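Local coordinates for protein monovalent Na+/H+ antiporter subunit D (Dietzia sp. DQ12-45-1b, PDB 7D3U) that forms part of the multisubunit Mrp complex of the membrane, which probably exchanges sodium ions for protons, at residues V20-A25 with K106-P111; D77-L82 with G556-N561; G198-D203 with V263-D268; R354-L359 with T427-G432. All blocks are in the same frame, centred on the assembly; numbering follows the deposited sequence.

Starting from the N terminus, the end of helix 9-23 meets the beginning of helix 109-125 in contact 1, closing a loop of about 80 residues. Within that loop contact 2 opens at residues 77-82, at the head of helix 80-101, and closes only at residues 556-561, so the two contacts cross along the chain while lying about 34 Å apart between centres. The long span of contact 2 holds the remaining two in series. Contact 3 joins the loops that lead into helix 204-221 and out of helix 249-263, close to contact 2 in space. Contact 4, on the other side of the chain's centre, ties the loop after helix 320-350 to the end of helix 405-430.

Contact 1. Residues V20-A25 with K106-P111; sequences VLVAVA and KRFYPP
Leu21 and Val22 both pack on Pro111, the one at CG and the other at CB, and Ala25 settles beside Phe108 in an apolar contact that no hydrogen bond crosses. Leu21 meets both prolines. Its CB lies 3.6 Å from Pro111 CG, while the branch CD1 reaches on to Pro110 CB at 3.8 Å, the leucine side chain crossing that proline ring at about a right angle. Val22 uses one methyl for each partner. With CG1 anti to the backbone N (chi1 178°), CG2 is left beside the N, and from there it packs on Pro111 CB at 3.5 Å, whereas CG1 stands 4.5 Å from Phe108 CE1, a looser touch. The second segment is the start of helix 109-125: a type II turn from Lys106 to Tyr109 delivers Phe108 to the N-cap position, and the two prolines follow in the first helical turn, where a ring in place of the N-H costs no backbone bond. They are thus offered as a rigid apolar surface to the last turn of helix 9-23. Beyond that helix the chain bends, and Ala25 CB comes obliquely to the Phe108 ring, 3.9 Å from CE1. Arg107, its chain bent at chi2 and chi3, brings NE obliquely to within 4.0 Å of Ala25 CB, and its own CB rests over the rim of one Phe108 face. Ile31 of helix 28-49 touches both Leu21 and Pro110, while Val851 of the neighbouring subunit A packs on Val22 and Phe108.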
loop_
_atom_site.group_PDB
_atom_site.type_symbol
_atom_site.label_atom_id
_atom_site.label_comp_id
_atom_site.label_asym_id
_atom_site.label_seq_id
_atom_site.Cartn_x
_atom_site.Cartn_y
_atom_site.Cartn_z
ATOM N N VAL A 20 22.902 14.445 4.740
ATOM C CA VAL A 20 24.163 14.696 4.055
ATOM C C VAL A 20 23.990 14.544 2.550
ATOM O O VAL A 20 24.431 15.396 1.771
ATOM C CB VAL A 20 25.262 13.761 4.593
ATOM C CG1 VAL A 20 26.493 13.834 3.713
ATOM C CG2 VAL A 20 25.609 14.120 6.025
ATOM N N LEU A 21 23.320 13.473 2.119
ATOM C CA LEU A 21 23.162 13.226 0.692
ATOM C C LEU A 21 22.260 14.247 0.015
ATOM O O LEU A 21 22.179 14.257 -1.218
ATOM C CB LEU A 21 22.620 11.817 0.455
ATOM C CG LEU A 21 23.464 10.669 1.007
ATOM C CD1 LEU A 21 22.855 9.332 0.639
ATOM C CD2 LEU A 21 24.892 10.765 0.510
ATOM N N VAL A 22 21.579 15.098 0.781
ATOM C CA VAL A 22 20.860 16.217 0.185
ATOM C C VAL A 22 21.816 17.365 -0.109
ATOM O O VAL A 22 21.689 18.046 -1.130
ATOM C CB VAL A 22 19.707 16.658 1.104
ATOM C CG1 VAL A 22 18.981 17.843 0.513
ATOM C CG2 VAL A 22 18.744 15.518 1.328
ATOM N N ALA A 23 22.789 17.593 0.776
ATOM C CA ALA A 23 23.758 18.662 0.557
ATOM C C ALA A 23 24.581 18.400 -0.697
ATOM O O ALA A 23 24.515 19.159 -1.671
ATOM C CB ALA A 23 24.665 18.805 1.779
ATOM N N VAL A 24 25.366 17.329 -0.689
ATOM C CA VAL A 24 26.129 16.921 -1.877
ATOM C C VAL A 24 25.239 15.955 -2.651
ATOM O O VAL A 24 25.304 14.733 -2.516
ATOM C CB VAL A 24 27.503 16.342 -1.509
ATOM C CG1 VAL A 24 28.346 17.412 -0.853
ATOM C CG2 VAL A 24 27.367 15.186 -0.526
ATOM N N ALA A 25 24.377 16.522 -3.491
ATOM C CA ALA A 25 23.451 15.722 -4.282
ATOM C C ALA A 25 23.886 15.554 -5.731
ATOM O O ALA A 25 23.310 14.721 -6.437
ATOM C CB ALA A 25 22.047 16.338 -4.244
ATOM N N LYS A 106 18.567 9.963 -10.548
ATOM C CA LYS A 106 17.765 11.165 -10.427
ATOM C C LYS A 106 18.073 11.862 -9.107
ATOM O O LYS A 106 18.652 11.282 -8.186
ATOM C CB LYS A 106 16.278 10.827 -10.511
ATOM C CG LYS A 106 15.905 9.986 -11.717
ATOM C CD LYS A 106 16.045 10.772 -13.004
ATOM C CE LYS A 106 15.961 9.865 -14.215
ATOM N NZ LYS A 106 17.301 9.389 -14.642
ATOM N N ARG A 107 17.687 13.129 -9.026
ATOM C CA ARG A 107 17.968 13.907 -7.832
ATOM C C ARG A 107 17.201 13.361 -6.637
ATOM O O ARG A 107 16.045 12.948 -6.754
ATOM C CB ARG A 107 17.610 15.373 -8.060
ATOM C CG ARG A 107 18.670 16.148 -8.814
ATOM C CD ARG A 107 19.852 16.463 -7.923
ATOM N NE ARG A 107 19.627 17.669 -7.136
ATOM C CZ ARG A 107 20.125 18.862 -7.442
ATOM N NH1 ARG A 107 20.881 19.009 -8.520
ATOM N NH2 ARG A 107 19.868 19.907 -6.668
ATOM N N PHE A 108 17.867 13.350 -5.483
ATOM C CA PHE A 108 17.241 13.061 -4.194
ATOM C C PHE A 108 16.673 11.647 -4.116
ATOM O O PHE A 108 15.752 11.388 -3.343
ATOM C CB PHE A 108 16.144 14.079 -3.872
ATOM C CG PHE A 108 16.569 15.506 -4.040
ATOM C CD1 PHE A 108 17.838 15.915 -3.677
ATOM C CD2 PHE A 108 15.698 16.438 -4.571
ATOM C CE1 PHE A 108 18.225 17.227 -3.836
ATOM C CE2 PHE A 108 16.082 17.748 -4.731
ATOM C CZ PHE A 108 17.347 18.143 -4.365
ATOM N N TYR A 109 17.195 10.714 -4.903
ATOM C CA TYR A 109 16.740 9.342 -4.708
ATOM C C TYR A 109 17.472 8.688 -3.537
ATOM O O TYR A 109 16.816 8.063 -2.695
ATOM C CB TYR A 109 16.895 8.505 -5.980
ATOM C CG TYR A 109 16.302 7.117 -5.863
ATOM C CD1 TYR A 109 17.052 6.057 -5.368
ATOM C CD2 TYR A 109 14.993 6.868 -6.245
ATOM C CE1 TYR A 109 16.517 4.792 -5.264
ATOM C CE2 TYR A 109 14.449 5.605 -6.140
ATOM C CZ TYR A 109 15.214 4.573 -5.649
ATOM O OH TYR A 109 14.673 3.314 -5.544
ATOM N N PRO A 110 18.800 8.777 -3.438
ATOM C CA PRO A 110 19.484 8.209 -2.269
ATOM C C PRO A 110 19.011 8.823 -0.961
ATOM O O PRO A 110 18.824 8.089 0.021
ATOM C CB PRO A 110 20.964 8.517 -2.540
ATOM C CG PRO A 110 21.050 8.521 -4.006
ATOM C CD PRO A 110 19.780 9.169 -4.472
ATOM N N PRO A 111 18.814 10.149 -0.875
ATOM C CA PRO A 111 18.293 10.689 0.392
ATOM C C PRO A 111 16.902 10.195 0.736
ATOM O O PRO A 111 16.638 9.873 1.899
ATOM C CB PRO A 111 18.307 12.204 0.159
ATOM C CG PRO A 111 19.329 12.413 -0.861
ATOM C CD PRO A 111 19.200 11.247 -1.779
#

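Contact 2. Residues D77-L82 with G556-N561; sequences DMFSAL and GTAAAN
Ala558 sits against the bend formed by Met78 and Phe79 in a buried, mainly apolar contact, which sets the end of helix 549-559 on the turn that leads into helix 80-101. The two backbones come close here, with the CA atoms of Phe79 and Ala558 4.8 Å apart. The methyl of Ala558 is the centre of the packing: Phe79 CB lies 4.0 Å from Ala558 CB, and Leu82 CD1 reaches the same methyl at 4.3 Å from one turn further along the chain. Met78 carries its CG anti to the backbone N (chi1 -176°), which brings that methylene to 4.0 Å from Thr557 CB, the two side chains crossing at a slant, before the chain bends at the next two torsions. The Phe79 ring turns away from the alanine, which it approaches obliquely, and meets the ring of Tyr255. Asp77 and Asn561 slide past each other in opposite directions with their carboxylate and amide planes 25° apart, and Asn561 CB approaches Asp77 OD2 at 3.6 Å. The Asn561 amide is modelled too near the backbone of Asp77 for a bond there to be more than doubtful. The charge of Asp77 is instead met by a salt bridge from OD2 to Arg259 NH1. Ile327 of helix 320-350 touches Ala558 as well. Setting a short helix near the C terminus on the turn that follows strand 73-76, the arrangement is reminiscent of the beta-hairpin and C-terminal-helix element of the antiporter-like subunits of complex I, here within one chain.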
loop_
_atom_site.group_PDB
_atom_site.type_symbol
_atom_site.label_atom_id
_atom_site.label_comp_id
_atom_site.label_asym_id
_atom_site.label_seq_id
_atom_site.Cartn_x
_atom_site.Cartn_y
_atom_site.Cartn_z
ATOM N N ASP A 77 12.189 -6.861 20.052
ATOM C CA ASP A 77 11.721 -8.094 20.679
ATOM C C ASP A 77 11.534 -9.208 19.658
ATOM O O ASP A 77 10.531 -9.927 19.684
ATOM C CB ASP A 77 10.421 -7.851 21.442
ATOM C CG ASP A 77 9.331 -7.274 20.563
ATOM O OD1 ASP A 77 9.648 -6.432 19.700
ATOM O OD2 ASP A 77 8.157 -7.662 20.737
ATOM N N MET A 78 12.478 -9.346 18.727
ATOM C CA MET A 78 12.534 -10.471 17.793
ATOM C C MET A 78 11.369 -10.435 16.809
ATOM O O MET A 78 11.327 -11.208 15.847
ATOM C CB MET A 78 12.574 -11.800 18.560
ATOM C CG MET A 78 12.718 -13.048 17.702
ATOM S SD MET A 78 13.857 -12.829 16.326
ATOM C CE MET A 78 15.363 -13.475 17.030
ATOM N N PHE A 79 10.433 -9.515 17.013
ATOM C CA PHE A 79 9.478 -9.145 15.981
ATOM C C PHE A 79 9.918 -7.865 15.290
ATOM O O PHE A 79 9.999 -7.807 14.058
ATOM C CB PHE A 79 8.080 -8.978 16.583
ATOM C CG PHE A 79 6.981 -8.950 15.562
ATOM C CD1 PHE A 79 7.189 -9.437 14.285
ATOM C CD2 PHE A 79 5.739 -8.433 15.881
ATOM C CE1 PHE A 79 6.180 -9.410 13.347
ATOM C CE2 PHE A 79 4.727 -8.405 14.947
ATOM C CZ PHE A 79 4.948 -8.894 13.679
ATOM N N SER A 80 10.237 -6.841 16.082
ATOM C CA SER A 80 10.876 -5.654 15.536
ATOM C C SER A 80 12.195 -6.006 14.866
ATOM O O SER A 80 12.527 -5.449 13.819
ATOM C CB SER A 80 11.092 -4.622 16.641
ATOM O OG SER A 80 9.913 -4.447 17.406
ATOM N N ALA A 81 12.947 -6.950 15.432
ATOM C CA ALA A 81 14.246 -7.298 14.860
ATOM C C ALA A 81 14.090 -8.012 13.522
ATOM O O ALA A 81 14.805 -7.709 12.557
ATOM C CB ALA A 81 15.038 -8.158 15.841
ATOM N N LEU A 82 13.165 -8.973 13.449
ATOM C CA LEU A 82 12.920 -9.665 12.189
ATOM C C LEU A 82 12.400 -8.706 11.129
ATOM O O LEU A 82 12.831 -8.751 9.970
ATOM C CB LEU A 82 11.939 -10.817 12.400
ATOM C CG LEU A 82 12.544 -12.109 12.943
ATOM C CD1 LEU A 82 11.457 -13.110 13.281
ATOM C CD2 LEU A 82 13.519 -12.694 11.941
ATOM N N GLY A 556 8.352 -18.243 15.876
ATOM C CA GLY A 556 7.789 -18.679 17.142
ATOM C C GLY A 556 8.258 -17.831 18.307
ATOM O O GLY A 556 7.476 -17.501 19.201
ATOM N N THR A 557 9.537 -17.448 18.306
ATOM C CA THR A 557 10.044 -16.592 19.371
ATOM C C THR A 557 9.461 -15.187 19.286
ATOM O O THR A 557 9.337 -14.507 20.310
ATOM C CB THR A 557 11.568 -16.534 19.327
ATOM O OG1 THR A 557 12.088 -17.832 19.019
ATOM C CG2 THR A 557 12.117 -16.087 20.669
ATOM N N ALA A 558 9.098 -14.737 18.085
ATOM C CA ALA A 558 8.439 -13.445 17.946
ATOM C C ALA A 558 6.980 -13.521 18.372
ATOM O O ALA A 558 6.460 -12.582 18.984
ATOM C CB ALA A 558 8.547 -12.948 16.506
ATOM N N ALA A 559 6.307 -14.627 18.052
ATOM C CA ALA A 559 4.944 -14.831 18.526
ATOM C C ALA A 559 4.897 -14.936 20.042
ATOM O O ALA A 559 3.933 -14.478 20.665
ATOM C CB ALA A 559 4.350 -16.084 17.887
ATOM N N ALA A 560 5.929 -15.518 20.654
ATOM C CA ALA A 560 5.997 -15.594 22.107
ATOM C C ALA A 560 6.072 -14.222 22.761
ATOM O O ALA A 560 5.899 -14.126 23.980
ATOM C CB ALA A 560 7.199 -16.436 22.537
ATOM N N ASN A 561 6.326 -13.171 21.989
ATOM C CA ASN A 561 6.294 -11.806 22.486
ATOM C C ASN A 561 4.946 -11.137 22.268
ATOM O O ASN A 561 4.770 -9.982 22.665
ATOM C CB ASN A 561 7.394 -10.979 21.818
ATOM C CG ASN A 561 8.775 -11.376 22.278
ATOM O OD1 ASN A 561 8.951 -11.876 23.388
ATOM N ND2 ASN A 561 9.766 -11.162 21.425
#

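Contact 3. Residues G198-D203 with V263-D268; sequences GAASED and VIFDGD
Ala200 rests its methyl over one face of the Phe265 ring, the CH-pi contact at the heart of this loop-to-loop junction. The first loop turns sharply through an inverse gamma turn centred on Ala199 and leads into helix 204-221; the second leaves helix 249-263, and Asp266 breaks from helical angles with positive phi. Ala200 CB stands 3.6 Å from the ring centroid, 17° off the ring normal. Although the Phe265 CB points away from the first loop, a chi1 of -99° swings the ring back beneath the alanine. Ile264 lays its CG2 branch against the same methyl, 3.9 Å from Ala200 CB. Tyr261 and Tyr271 also meet the Phe265 ring, and a bound dodecyl maltoside touches it. Replacing Phe265 by an alanine would remove that ring, and would probably leave the Ala200 methyl without its aromatic floor and open a gap between the loop and the two tyrosines. Next to Ser201, Asp268 forms a salt bridge through OD2 with Arg270, and CG lies anti to its backbone N, leaving OD1 3.2 Å from Ser201 OG.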
loop_
_atom_site.group_PDB
_atom_site.type_symbol
_atom_site.label_atom_id
_atom_site.label_comp_id
_atom_site.label_asym_id
_atom_site.label_seq_id
_atom_site.Cartn_x
_atom_site.Cartn_y
_atom_site.Cartn_z
ATOM N N GLY A 198 -3.671 -3.709 29.005
ATOM C CA GLY A 198 -4.925 -4.413 28.848
ATOM C C GLY A 198 -6.108 -3.495 28.649
ATOM O O GLY A 198 -7.257 -3.923 28.781
ATOM N N ALA A 199 -5.849 -2.232 28.317
ATOM C CA ALA A 199 -6.925 -1.252 28.287
ATOM C C ALA A 199 -7.731 -1.357 27.002
ATOM O O ALA A 199 -7.966 -0.354 26.324
ATOM C CB ALA A 199 -6.366 0.161 28.447
ATOM N N ALA A 200 -8.141 -2.572 26.652
ATOM C CA ALA A 200 -9.186 -2.784 25.657
ATOM C C ALA A 200 -10.149 -3.897 26.028
ATOM O O ALA A 200 -11.227 -3.976 25.431
ATOM C CB ALA A 200 -8.577 -3.085 24.285
ATOM N N SER A 201 -9.806 -4.758 26.983
ATOM C CA SER A 201 -10.706 -5.770 27.509
ATOM C C SER A 201 -11.248 -5.393 28.879
ATOM O O SER A 201 -11.883 -6.224 29.536
ATOM C CB SER A 201 -9.990 -7.120 27.579
ATOM O OG SER A 201 -9.090 -7.268 26.497
ATOM N N GLU A 202 -11.011 -4.161 29.322
ATOM C CA GLU A 202 -11.506 -3.667 30.599
ATOM C C GLU A 202 -12.693 -2.730 30.441
ATOM O O GLU A 202 -13.582 -2.713 31.297
ATOM C CB GLU A 202 -10.388 -2.946 31.357
ATOM C CG GLU A 202 -9.182 -3.818 31.667
ATOM C CD GLU A 202 -8.003 -3.018 32.185
ATOM O OE1 GLU A 202 -8.063 -1.771 32.149
ATOM O OE2 GLU A 202 -7.014 -3.638 32.629
ATOM N N ASP A 203 -12.726 -1.948 29.365
ATOM C CA ASP A 203 -13.852 -1.073 29.081
ATOM C C ASP A 203 -13.915 -0.831 27.582
ATOM O O ASP A 203 -12.884 -0.646 26.932
ATOM C CB ASP A 203 -13.741 0.255 29.836
ATOM C CG ASP A 203 -12.443 0.976 29.558
ATOM O OD1 ASP A 203 -11.456 0.303 29.196
ATOM O OD2 ASP A 203 -12.407 2.215 29.709
ATOM N N VAL A 263 -0.861 -6.374 22.403
ATOM C CA VAL A 263 -0.585 -5.705 23.668
ATOM C C VAL A 263 -1.848 -5.049 24.202
ATOM O O VAL A 263 -2.340 -5.418 25.272
ATOM C CB VAL A 263 0.542 -4.672 23.514
ATOM C CG1 VAL A 263 0.756 -3.945 24.821
ATOM C CG2 VAL A 263 1.818 -5.353 23.068
ATOM N N ILE A 264 -2.392 -4.083 23.459
ATOM C CA ILE A 264 -3.531 -3.314 23.956
ATOM C C ILE A 264 -4.740 -4.219 24.152
ATOM O O ILE A 264 -5.258 -4.366 25.265
ATOM C CB ILE A 264 -3.852 -2.146 23.012
ATOM C CG1 ILE A 264 -2.725 -1.118 23.045
ATOM C CG2 ILE A 264 -5.157 -1.492 23.410
ATOM C CD1 ILE A 264 -3.016 0.120 22.246
ATOM N N PHE A 265 -5.205 -4.845 23.071
ATOM C CA PHE A 265 -6.367 -5.718 23.158
ATOM C C PHE A 265 -6.086 -7.007 23.914
ATOM O O PHE A 265 -7.037 -7.710 24.271
ATOM C CB PHE A 265 -6.882 -6.049 21.762
ATOM C CG PHE A 265 -8.048 -5.213 21.337
ATOM C CD1 PHE A 265 -9.314 -5.480 21.816
ATOM C CD2 PHE A 265 -7.880 -4.165 20.455
ATOM C CE1 PHE A 265 -10.387 -4.713 21.427
ATOM C CE2 PHE A 265 -8.950 -3.401 20.063
ATOM C CZ PHE A 265 -10.204 -3.673 20.549
ATOM N N ASP A 266 -4.817 -7.337 24.151
ATOM C CA ASP A 266 -4.412 -8.529 24.892
ATOM C C ASP A 266 -4.887 -9.821 24.236
ATOM O O ASP A 266 -4.939 -10.865 24.892
ATOM C CB ASP A 266 -4.901 -8.472 26.342
ATOM C CG ASP A 266 -3.942 -9.132 27.304
ATOM O OD1 ASP A 266 -2.787 -8.669 27.402
ATOM O OD2 ASP A 266 -4.344 -10.114 27.961
ATOM N N GLY A 267 -5.218 -9.779 22.948
ATOM C CA GLY A 267 -5.788 -10.936 22.287
ATOM C C GLY A 267 -7.084 -11.341 22.952
ATOM O O GLY A 267 -7.217 -12.467 23.441
ATOM N N ASP A 268 -8.051 -10.422 22.972
ATOM C CA ASP A 268 -9.224 -10.580 23.822
ATOM C C ASP A 268 -10.083 -11.771 23.427
ATOM O O ASP A 268 -10.873 -12.248 24.249
ATOM C CB ASP A 268 -10.062 -9.302 23.795
ATOM C CG ASP A 268 -11.078 -9.249 24.917
ATOM O OD1 ASP A 268 -10.836 -9.874 25.969
ATOM O OD2 ASP A 268 -12.113 -8.576 24.752
#

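Contact 4. Residues R354-L359 with T427-G432; sequences RRLGQL and TGIFLG
Gly428 brings its backbone right up to Leu356 and Gly357, and this is the tight part of the contact. The CA atoms of Gly357 and Gly428 are 4.5 Å apart, an approach open to a residue without a side chain: a CB on Gly428 would point toward the loop, where there is probably little room beside Leu356. Gly357 N gives a weak hydrogen bond to Gly428 O at 3.0 Å, bent to 128° at the hydrogen. The acceptor belongs to a wider, pi-type turn at the end of helix 405-430. Beside it the packing is apolar. Leu356 CD2 is set 3.7 Å from Ile429 CG1 and almost as near to CD1, the branches meeting at a slant. Leu356 carries CG beside its backbone N (chi1 -70°), and from there the tip of the side chain reaches the isoleucine. Leu359 is looser, its CB 4.5 Å from Ile429 O, even though it is buried. The other side of the loop has none of this closeness, because Arg355 and Gln358 make no contact with the helix end and engage subunit C instead. Gln358 NE2 forms a hydrogen bond with Thr113 O of that neighbouring subunit, and Arg355 makes a long, weak ion pair with its Glu112. Around the apolar core, Pro296 of helix 296-316 touches both Leu356 and Ile429, Ile347 of helix 320-350 lies against Leu359 and Ile429, and Arg354 forms a salt bridge with Asp438 of strand 437-438.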
loop_
_atom_site.group_PDB
_atom_site.type_symbol
_atom_site.label_atom_id
_atom_site.label_comp_id
_atom_site.label_asym_id
_atom_site.label_seq_id
_atom_site.Cartn_x
_atom_site.Cartn_y
_atom_site.Cartn_z
ATOM N N ARG A 354 3.334 -3.038 -20.727
ATOM C CA ARG A 354 2.369 -3.540 -21.692
ATOM C C ARG A 354 1.360 -4.423 -20.976
ATOM O O ARG A 354 1.495 -4.717 -19.788
ATOM C CB ARG A 354 3.055 -4.325 -22.817
ATOM C CG ARG A 354 4.198 -3.586 -23.479
ATOM C CD ARG A 354 5.037 -4.514 -24.330
ATOM N NE ARG A 354 6.168 -3.823 -24.938
ATOM C CZ ARG A 354 6.096 -3.130 -26.069
ATOM N NH1 ARG A 354 4.946 -3.032 -26.717
ATOM N NH2 ARG A 354 7.177 -2.533 -26.549
ATOM N N ARG A 355 0.337 -4.844 -21.712
ATOM C CA ARG A 355 -0.667 -5.752 -21.175
ATOM C C ARG A 355 -0.120 -7.177 -21.195
ATOM O O ARG A 355 1.054 -7.415 -21.490
ATOM C CB ARG A 355 -1.965 -5.635 -21.966
ATOM C CG ARG A 355 -2.556 -4.242 -21.992
ATOM C CD ARG A 355 -3.997 -4.261 -21.524
ATOM N NE ARG A 355 -4.781 -5.269 -22.231
ATOM C CZ ARG A 355 -6.036 -5.585 -21.930
ATOM N NH1 ARG A 355 -6.654 -4.969 -20.932
ATOM N NH2 ARG A 355 -6.673 -6.516 -22.627
ATOM N N LEU A 356 -0.969 -8.147 -20.874
ATOM C CA LEU A 356 -0.603 -9.554 -20.965
ATOM C C LEU A 356 -0.927 -10.052 -22.367
ATOM O O LEU A 356 -2.081 -9.984 -22.804
ATOM C CB LEU A 356 -1.341 -10.382 -19.916
ATOM C CG LEU A 356 -0.923 -10.179 -18.461
ATOM C CD1 LEU A 356 -1.473 -11.295 -17.596
ATOM C CD2 LEU A 356 0.583 -10.109 -18.342
ATOM N N GLY A 357 0.087 -10.549 -23.068
ATOM C CA GLY A 357 -0.052 -11.009 -24.431
ATOM C C GLY A 357 0.690 -10.170 -25.445
ATOM O O GLY A 357 0.949 -10.651 -26.556
ATOM N N GLN A 358 1.039 -8.929 -25.102
ATOM C CA GLN A 358 1.820 -8.103 -26.013
ATOM C C GLN A 358 3.267 -8.564 -26.097
ATOM O O GLN A 358 3.947 -8.257 -27.081
ATOM C CB GLN A 358 1.759 -6.640 -25.582
ATOM C CG GLN A 358 0.369 -6.170 -25.206
ATOM C CD GLN A 358 -0.615 -6.297 -26.346
ATOM O OE1 GLN A 358 -1.688 -6.880 -26.192
ATOM N NE2 GLN A 358 -0.259 -5.751 -27.498
ATOM N N LEU A 359 3.749 -9.284 -25.091
ATOM C CA LEU A 359 5.061 -9.907 -25.110
ATOM C C LEU A 359 4.903 -11.419 -25.139
ATOM O O LEU A 359 3.842 -11.960 -24.822
ATOM C CB LEU A 359 5.889 -9.490 -23.891
ATOM C CG LEU A 359 6.227 -8.006 -23.775
ATOM C CD1 LEU A 359 6.658 -7.672 -22.361
ATOM C CD2 LEU A 359 7.310 -7.634 -24.769
ATOM N N THR A 427 1.987 -17.318 -18.788
ATOM C CA THR A 427 1.604 -17.695 -20.141
ATOM C C THR A 427 1.556 -16.487 -21.067
ATOM O O THR A 427 1.912 -16.592 -22.246
ATOM C CB THR A 427 0.246 -18.397 -20.117
ATOM O OG1 THR A 427 0.311 -19.525 -19.237
ATOM C CG2 THR A 427 -0.138 -18.874 -21.504
ATOM N N GLY A 428 1.130 -15.334 -20.556
ATOM C CA GLY A 428 1.025 -14.154 -21.388
ATOM C C GLY A 428 2.299 -13.365 -21.554
ATOM O O GLY A 428 2.342 -12.467 -22.399
ATOM N N ILE A 429 3.338 -13.664 -20.776
ATOM C CA ILE A 429 4.610 -12.960 -20.862
ATOM C C ILE A 429 5.751 -13.899 -21.237
ATOM O O ILE A 429 6.560 -13.590 -22.116
ATOM C CB ILE A 429 4.930 -12.212 -19.549
ATOM C CG1 ILE A 429 3.984 -11.029 -19.368
ATOM C CG2 ILE A 429 6.367 -11.734 -19.541
ATOM C CD1 ILE A 429 4.334 -10.155 -18.192
ATOM N N PHE A 430 5.825 -15.058 -20.587
ATOM C CA PHE A 430 7.015 -15.894 -20.686
ATOM C C PHE A 430 6.878 -17.058 -21.655
ATOM O O PHE A 430 7.848 -17.387 -22.342
ATOM C CB PHE A 430 7.392 -16.434 -19.305
ATOM C CG PHE A 430 7.845 -15.372 -18.348
ATOM C CD1 PHE A 430 6.935 -14.723 -17.536
ATOM C CD2 PHE A 430 9.175 -15.013 -18.272
ATOM C CE1 PHE A 430 7.347 -13.745 -16.661
ATOM C CE2 PHE A 430 9.588 -14.034 -17.397
ATOM C CZ PHE A 430 8.675 -13.402 -16.592
ATOM N N LEU A 431 5.713 -17.691 -21.736
ATOM C CA LEU A 431 5.533 -18.844 -22.605
ATOM C C LEU A 431 5.073 -18.397 -23.987
ATOM O O LEU A 431 4.147 -17.592 -24.112
ATOM C CB LEU A 431 4.528 -19.824 -22.004
ATOM C CG LEU A 431 5.031 -20.637 -20.813
ATOM C CD1 LEU A 431 4.038 -21.728 -20.458
ATOM C CD2 LEU A 431 6.398 -21.226 -21.106
ATOM N N GLY A 432 5.724 -18.927 -25.019
ATOM C CA GLY A 432 5.372 -18.601 -26.385
ATOM C C GLY A 432 6.584 -18.460 -27.278
ATOM O O GLY A 432 7.721 -18.599 -26.816
#